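Long-range contacts in ABC transporter periplasmic peptide-binding protein (Pseudoalteromonas, PDB 4QFP), which probably binds dipeptides in the periplasm and delivers them to an ABC transporter of the inner membrane for uptake: residues A[34-39]-A[264-269]; A[382-387]-A[506-511]. One frame throughout, in Å; residues are numbered along the deposited sequence.

Interaction 1: residues A[34-39]-A[264-269]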
loop_
_atom_site.group_PDB
_atom_site.type_symbol
_atom_site.label_atom_id
_atom_site.label_comp_id
_atom_site.label_asym_id
_atom_site.label_seq_id
_atom_site.Cartn_x
_atom_site.Cartn_y
_atom_site.Cartn_z
ATOM N N CYS A 34 -15.110 -10.979 -3.869
ATOM C CA CYS A 34 -15.762 -9.705 -3.534
ATOM C C CYS A 34 -14.727 -8.661 -3.164
ATOM O O CYS A 34 -14.085 -8.761 -2.116
ATOM C CB CYS A 34 -16.740 -9.876 -2.367
ATOM S SG CYS A 34 -18.451 -10.174 -2.857
ATOM N N ALA A 35 -14.572 -7.663 -4.026
ATOM C CA ALA A 35 -13.546 -6.644 -3.845
ATOM C C ALA A 35 -14.205 -5.356 -3.377
ATOM O O ALA A 35 -15.358 -5.108 -3.706
ATOM C CB ALA A 35 -12.806 -6.417 -5.148
ATOM N N GLU A 36 -13.473 -4.528 -2.634
ATOM C CA GLU A 36 -14.073 -3.345 -2.014
ATOM C C GLU A 36 -14.101 -2.071 -2.873
ATOM O O GLU A 36 -14.745 -1.092 -2.504
ATOM C CB GLU A 36 -13.422 -3.035 -0.656
ATOM C CG GLU A 36 -12.046 -2.378 -0.733
ATOM C CD GLU A 36 -10.920 -3.389 -0.806
ATOM O OE1 GLU A 36 -11.211 -4.586 -0.990
ATOM O OE2 GLU A 36 -9.742 -3.000 -0.660
ATOM N N ALA A 37 -13.415 -2.063 -4.010
ATOM C CA ALA A 37 -13.412 -0.857 -4.839
ATOM C C ALA A 37 -12.926 -1.151 -6.252
ATOM O O ALA A 37 -12.362 -2.209 -6.498
ATOM C CB ALA A 37 -12.544 0.222 -4.194
ATOM N N ASN A 38 -13.160 -0.218 -7.174
ATOM C CA ASN A 38 -12.650 -0.349 -8.537
ATOM C C ASN A 38 -11.137 -0.328 -8.523
ATOM O O ASN A 38 -10.532 0.251 -7.613
ATOM C CB ASN A 38 -13.116 0.816 -9.417
ATOM C CG ASN A 38 -14.598 0.810 -9.677
ATOM O OD1 ASN A 38 -15.280 1.813 -9.456
ATOM N ND2 ASN A 38 -15.104 -0.298 -10.186
ATOM N N PRO A 39 -10.509 -0.951 -9.531
ATOM C CA PRO A 39 -9.089 -0.666 -9.742
ATOM C C PRO A 39 -9.014 0.692 -10.408
ATOM O O PRO A 39 -9.914 1.024 -11.177
ATOM C CB PRO A 39 -8.653 -1.756 -10.723
ATOM C CG PRO A 39 -9.897 -2.100 -11.474
ATOM C CD PRO A 39 -11.042 -1.914 -10.513
ATOM N N VAL A 264 -14.633 -15.618 -2.143
ATOM C CA VAL A 264 -13.700 -14.976 -1.223
ATOM C C VAL A 264 -14.206 -13.570 -0.998
ATOM O O VAL A 264 -14.624 -12.911 -1.945
ATOM C CB VAL A 264 -12.278 -14.886 -1.829
ATOM C CG1 VAL A 264 -11.324 -14.197 -0.869
ATOM C CG2 VAL A 264 -11.765 -16.269 -2.179
ATOM N N THR A 265 -14.189 -13.110 0.250
ATOM C CA THR A 265 -14.522 -11.721 0.533
ATOM C C THR A 265 -13.330 -10.979 1.130
ATOM O O THR A 265 -12.649 -11.472 2.045
ATOM C CB THR A 265 -15.774 -11.575 1.429
ATOM O OG1 THR A 265 -16.101 -10.188 1.563
ATOM C CG2 THR A 265 -15.525 -12.145 2.794
ATOM N N ALA A 266 -13.069 -9.801 0.576
ATOM C CA ALA A 266 -11.970 -8.958 1.024
ATOM C C ALA A 266 -12.382 -8.069 2.187
ATOM O O ALA A 266 -13.508 -7.592 2.243
ATOM C CB ALA A 266 -11.470 -8.107 -0.132
ATOM N N HIS A 267 -11.455 -7.860 3.113
ATOM C CA HIS A 267 -11.638 -6.925 4.211
ATOM C C HIS A 267 -12.986 -7.093 4.922
ATOM O O HIS A 267 -13.736 -6.125 5.068
ATOM C CB HIS A 267 -11.456 -5.484 3.711
ATOM C CG HIS A 267 -10.084 -5.197 3.190
ATOM N ND1 HIS A 267 -8.987 -5.096 4.016
ATOM C CD2 HIS A 267 -9.627 -5.002 1.931
ATOM C CE1 HIS A 267 -7.912 -4.840 3.290
ATOM N NE2 HIS A 267 -8.271 -4.781 2.022
ATOM N N PRO A 268 -13.287 -8.324 5.377
ATOM C CA PRO A 268 -14.518 -8.590 6.138
ATOM C C PRO A 268 -14.608 -7.708 7.370
ATOM O O PRO A 268 -13.623 -7.550 8.091
ATOM C CB PRO A 268 -14.358 -10.053 6.577
ATOM C CG PRO A 268 -12.900 -10.337 6.475
ATOM C CD PRO A 268 -12.423 -9.515 5.306
ATOM N N SER A 269 -15.783 -7.132 7.600
ATOM C CA SER A 269 -16.003 -6.322 8.783
ATOM C C SER A 269 -15.539 -7.077 10.010
ATOM O O SER A 269 -15.729 -8.289 10.115
ATOM C CB SER A 269 -17.478 -5.972 8.931
ATOM O OG SER A 269 -17.725 -5.431 10.214
HETATM O O HOH W 1 -6.879 -3.884 -0.174
#
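Cys-34 pairs with Thr-265 in a parallel beta bridge, their CA atoms 4.7 Å apart and their side chains on the same face of the sheet. Two backbone bonds flank the bridge: Cys-34 N donates to Val-264 O at 2.8 Å, and Ala-266 N to Cys-34 O at 3.1 Å. On that shared face Cys-34 CB lies 4.0 Å from Thr-265 OG1, while Cys-34 SG is tied by a disulfide to Cys-262, just before strand 264-266. Beyond Ala-35, where strand 30-35 ends, Glu-36 turns its side chain back toward the other segment. A bend at chi2 (-88°) brings the carboxylate to Ala-266 CB, 3.6 Å from Glu-36 OE1, and to the edge of the His-267 ring. There Glu-36 OE1 lies in the ring plane, 3.3 Å from His-267 CD2, with OE2 oblique to the ring; the carboxylate and ring planes stand 88° apart. A water bridges the pair, donating to Glu-36 OE2 and lying 2.8 Å from His-267 NE2. Glu-36 OE2 is also held by Ser-51 and by a salt bridge to Arg-383. These parallel strands belong to a mixed sheet, and their following loops lie near the ligand site, the Glu-36 side chain about 6 Å from the bound threonine, consistent with a family 5 solute-binding protein.

Interaction 2: residues A[382-387]-A[506-511]. With THR (threonine), chain D.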
loop_
_atom_site.group_PDB
_atom_site.type_symbol
_atom_site.label_atom_id
_atom_site.label_comp_id
_atom_site.label_asym_id
_atom_site.label_seq_id
_atom_site.Cartn_x
_atom_site.Cartn_y
_atom_site.Cartn_z
ATOM N N SER A 382 -13.468 -0.889 4.852
ATOM C CA SER A 382 -12.604 -1.523 5.841
ATOM C C SER A 382 -11.194 -1.705 5.286
ATOM O O SER A 382 -11.022 -2.122 4.133
ATOM C CB SER A 382 -13.179 -2.871 6.282
ATOM O OG SER A 382 -12.281 -3.546 7.147
ATOM N N ARG A 383 -10.193 -1.381 6.103
ATOM C CA ARG A 383 -8.787 -1.578 5.747
ATOM C C ARG A 383 -8.142 -2.412 6.842
ATOM O O ARG A 383 -8.640 -2.461 7.966
ATOM C CB ARG A 383 -8.018 -0.256 5.658
ATOM C CG ARG A 383 -8.707 0.873 4.891
ATOM C CD ARG A 383 -9.097 0.442 3.494
ATOM N NE ARG A 383 -7.959 0.229 2.602
ATOM C CZ ARG A 383 -7.885 -0.776 1.735
ATOM N NH1 ARG A 383 -8.866 -1.671 1.673
ATOM N NH2 ARG A 383 -6.829 -0.897 0.937
ATOM N N ILE A 384 -7.010 -3.032 6.529
ATOM C CA ILE A 384 -6.327 -3.875 7.498
ATOM C C ILE A 384 -6.093 -3.091 8.778
ATOM O O ILE A 384 -6.274 -3.604 9.871
ATOM C CB ILE A 384 -4.977 -4.373 6.963
ATOM C CG1 ILE A 384 -5.191 -5.286 5.756
ATOM C CG2 ILE A 384 -4.215 -5.108 8.061
ATOM C CD1 ILE A 384 -4.013 -5.303 4.795
ATOM N N TYR A 385 -5.731 -1.828 8.618
ATOM C CA TYR A 385 -5.302 -0.992 9.728
ATOM C C TYR A 385 -6.444 -0.202 10.383
ATOM O O TYR A 385 -6.243 0.476 11.389
ATOM C CB TYR A 385 -4.215 -0.037 9.229
ATOM C CG TYR A 385 -4.588 0.715 7.968
ATOM C CD1 TYR A 385 -5.505 1.767 8.007
ATOM C CD2 TYR A 385 -4.022 0.384 6.741
ATOM C CE1 TYR A 385 -5.850 2.468 6.853
ATOM C CE2 TYR A 385 -4.357 1.081 5.580
ATOM C CZ TYR A 385 -5.277 2.115 5.641
ATOM O OH TYR A 385 -5.618 2.809 4.497
ATOM N N ASN A 386 -7.639 -0.281 9.801
ATOM C CA ASN A 386 -8.811 0.391 10.346
ATOM C C ASN A 386 -10.072 -0.196 9.738
ATOM O O ASN A 386 -10.429 0.126 8.605
ATOM C CB ASN A 386 -8.764 1.888 10.064
ATOM C CG ASN A 386 -9.856 2.648 10.784
ATOM O OD1 ASN A 386 -10.883 2.078 11.167
ATOM N ND2 ASN A 386 -9.640 3.947 10.981
ATOM N N PRO A 387 -10.743 -1.080 10.488
ATOM C CA PRO A 387 -11.908 -1.814 9.983
ATOM C C PRO A 387 -13.132 -0.926 9.797
ATOM O O PRO A 387 -14.046 -1.293 9.052
ATOM C CB PRO A 387 -12.165 -2.860 11.074
ATOM C CG PRO A 387 -11.590 -2.252 12.320
ATOM C CD PRO A 387 -10.380 -1.476 11.863
ATOM N N GLY A 506 -3.718 -3.438 12.838
ATOM C CA GLY A 506 -4.786 -4.388 12.617
ATOM C C GLY A 506 -4.268 -5.769 12.285
ATOM O O GLY A 506 -3.116 -5.938 11.881
ATOM N N MET A 507 -5.116 -6.770 12.476
ATOM C CA MET A 507 -4.806 -8.123 12.047
ATOM C C MET A 507 -5.358 -8.292 10.641
ATOM O O MET A 507 -6.415 -7.751 10.315
ATOM C CB MET A 507 -5.431 -9.136 13.008
ATOM C CG MET A 507 -4.429 -9.771 13.963
ATOM S SD MET A 507 -3.703 -11.249 13.238
ATOM C CE MET A 507 -5.186 -12.175 12.929
ATOM N N ARG A 508 -4.642 -9.017 9.790
ATOM C CA ARG A 508 -5.091 -9.162 8.410
ATOM C C ARG A 508 -6.069 -10.326 8.314
ATOM O O ARG A 508 -5.705 -11.468 8.583
ATOM C CB ARG A 508 -3.904 -9.372 7.460
ATOM C CG ARG A 508 -4.258 -9.271 5.968
ATOM C CD ARG A 508 -3.021 -9.465 5.114
ATOM N NE ARG A 508 -3.200 -8.942 3.765
ATOM C CZ ARG A 508 -2.204 -8.755 2.904
ATOM N NH1 ARG A 508 -0.956 -9.071 3.241
ATOM N NH2 ARG A 508 -2.452 -8.259 1.707
ATOM N N PHE A 509 -7.309 -10.030 7.947
ATOM C CA PHE A 509 -8.343 -11.054 7.880
ATOM C C PHE A 509 -8.869 -11.221 6.467
ATOM O O PHE A 509 -8.939 -10.270 5.695
ATOM C CB PHE A 509 -9.533 -10.697 8.775
ATOM C CG PHE A 509 -9.267 -10.847 10.239
ATOM C CD1 PHE A 509 -9.095 -12.099 10.802
ATOM C CD2 PHE A 509 -9.221 -9.730 11.061
ATOM C CE1 PHE A 509 -8.863 -12.236 12.153
ATOM C CE2 PHE A 509 -8.993 -9.854 12.407
ATOM C CZ PHE A 509 -8.815 -11.108 12.957
ATOM N N GLN A 510 -9.264 -12.440 6.141
ATOM C CA GLN A 510 -9.943 -12.689 4.886
ATOM C C GLN A 510 -10.872 -13.863 5.087
ATOM O O GLN A 510 -10.532 -14.819 5.791
ATOM C CB GLN A 510 -8.931 -12.999 3.789
ATOM C CG GLN A 510 -9.554 -13.301 2.450
ATOM C CD GLN A 510 -8.519 -13.477 1.365
ATOM O OE1 GLN A 510 -8.015 -14.573 1.150
ATOM N NE2 GLN A 510 -8.199 -12.397 0.672
ATOM N N ALA A 511 -12.048 -13.793 4.476
ATOM C CA ALA A 511 -13.010 -14.874 4.582
ATOM C C ALA A 511 -13.190 -15.528 3.222
ATOM O O ALA A 511 -13.154 -14.860 2.186
ATOM C CB ALA A 511 -14.337 -14.348 5.121
HETATM N N THR D . -2.258 1.848 0.881
HETATM C CA THR D . -3.331 2.270 1.773
HETATM C C THR D . -4.449 1.226 1.763
HETATM O O THR D . -5.376 1.239 2.592
HETATM C CB THR D . -3.908 3.628 1.343
HETATM O OG1 THR D . -4.252 3.572 -0.044
HETATM C CG2 THR D . -2.880 4.741 1.557
HETATM O OXT THR D . -4.449 0.345 0.898
HETATM O O HOH W 2 -8.157 -5.469 10.672
#
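Ile-384 and Gly-506 make a close contact in which the turn after strand 372-377 packs against the irregular part of strand 500-513, just ahead of its regular part 508-511. The main evidence is a CA-H...O contact: Gly-506 CA lies 3.2 Å from Ile-384 O, with 163° at the hydrogen. Gly-506 has no side chain, and its backbone comes in tight against that carbonyl. A water donates to both Ile-384 O and Met-507 O, joining the two backbones a second time. Next to it, Ile-384 reaches across with its longer branch; chi1 of -65° places CG1 anti to the carbonyl carbon, and CD1 ends 3.9 Å from Arg-508 NE, obliquely to the guanidinium. The Arg-508 chain is extended from CG to NE, and its far end is fixed by the carbonyls of Gly-522 and Gly-525.

Residues 383-386 form a type I beta turn that presents two side chains to a bound threonine, part of the ligand site expected of a family 5 solute-binding protein. Bends at chi2 and chi3 carry the Arg-383 guanidinium to the ligand carboxylate, which it meets edge-on with two prongs: NE donates to threonine O at 2.8 Å and NH2 to threonine OXT at 2.7 Å. Separately, Arg-383 CB lies over one face of the Tyr-385 ring, 3.6 Å above its plane and offset toward the rim. A methionine in place of Arg-383 would probably leave the ligand carboxylate without its charged mate and Glu-36 without its salt-bridge partner. Threonine O, which takes the Arg-383 NE bond, also accepts from Tyr-385 OH in a bond modelled as very short, its exact length doubtful; Gly-50 N and Thr-48 O bind the threonine as well.

How the interactions relate
Both interactions are buried and reach the same mixed sheet, where strands 264-266 and 500-513 are antiparallel neighbours; Thr-265 N and Ala-511 O, 2.8 Å apart, probably hydrogen-bond between them. Their means differ. Interaction 1 pairs two strands by direct backbone bonds, whereas interaction 2 sets a turn against a strand through a CA-H...O contact, a shared water and aliphatic packing. Polar chemistry gathers where they meet: Glu-36 OE2 and Arg-383 NH1, 2.8 Å apart, join 34-39 to 382-387, and His-267 packs on both Arg-383 and Ser-382. Interaction 1 thus supplies a second-shell carboxylate to the arginine with which interaction 2 holds the ligand.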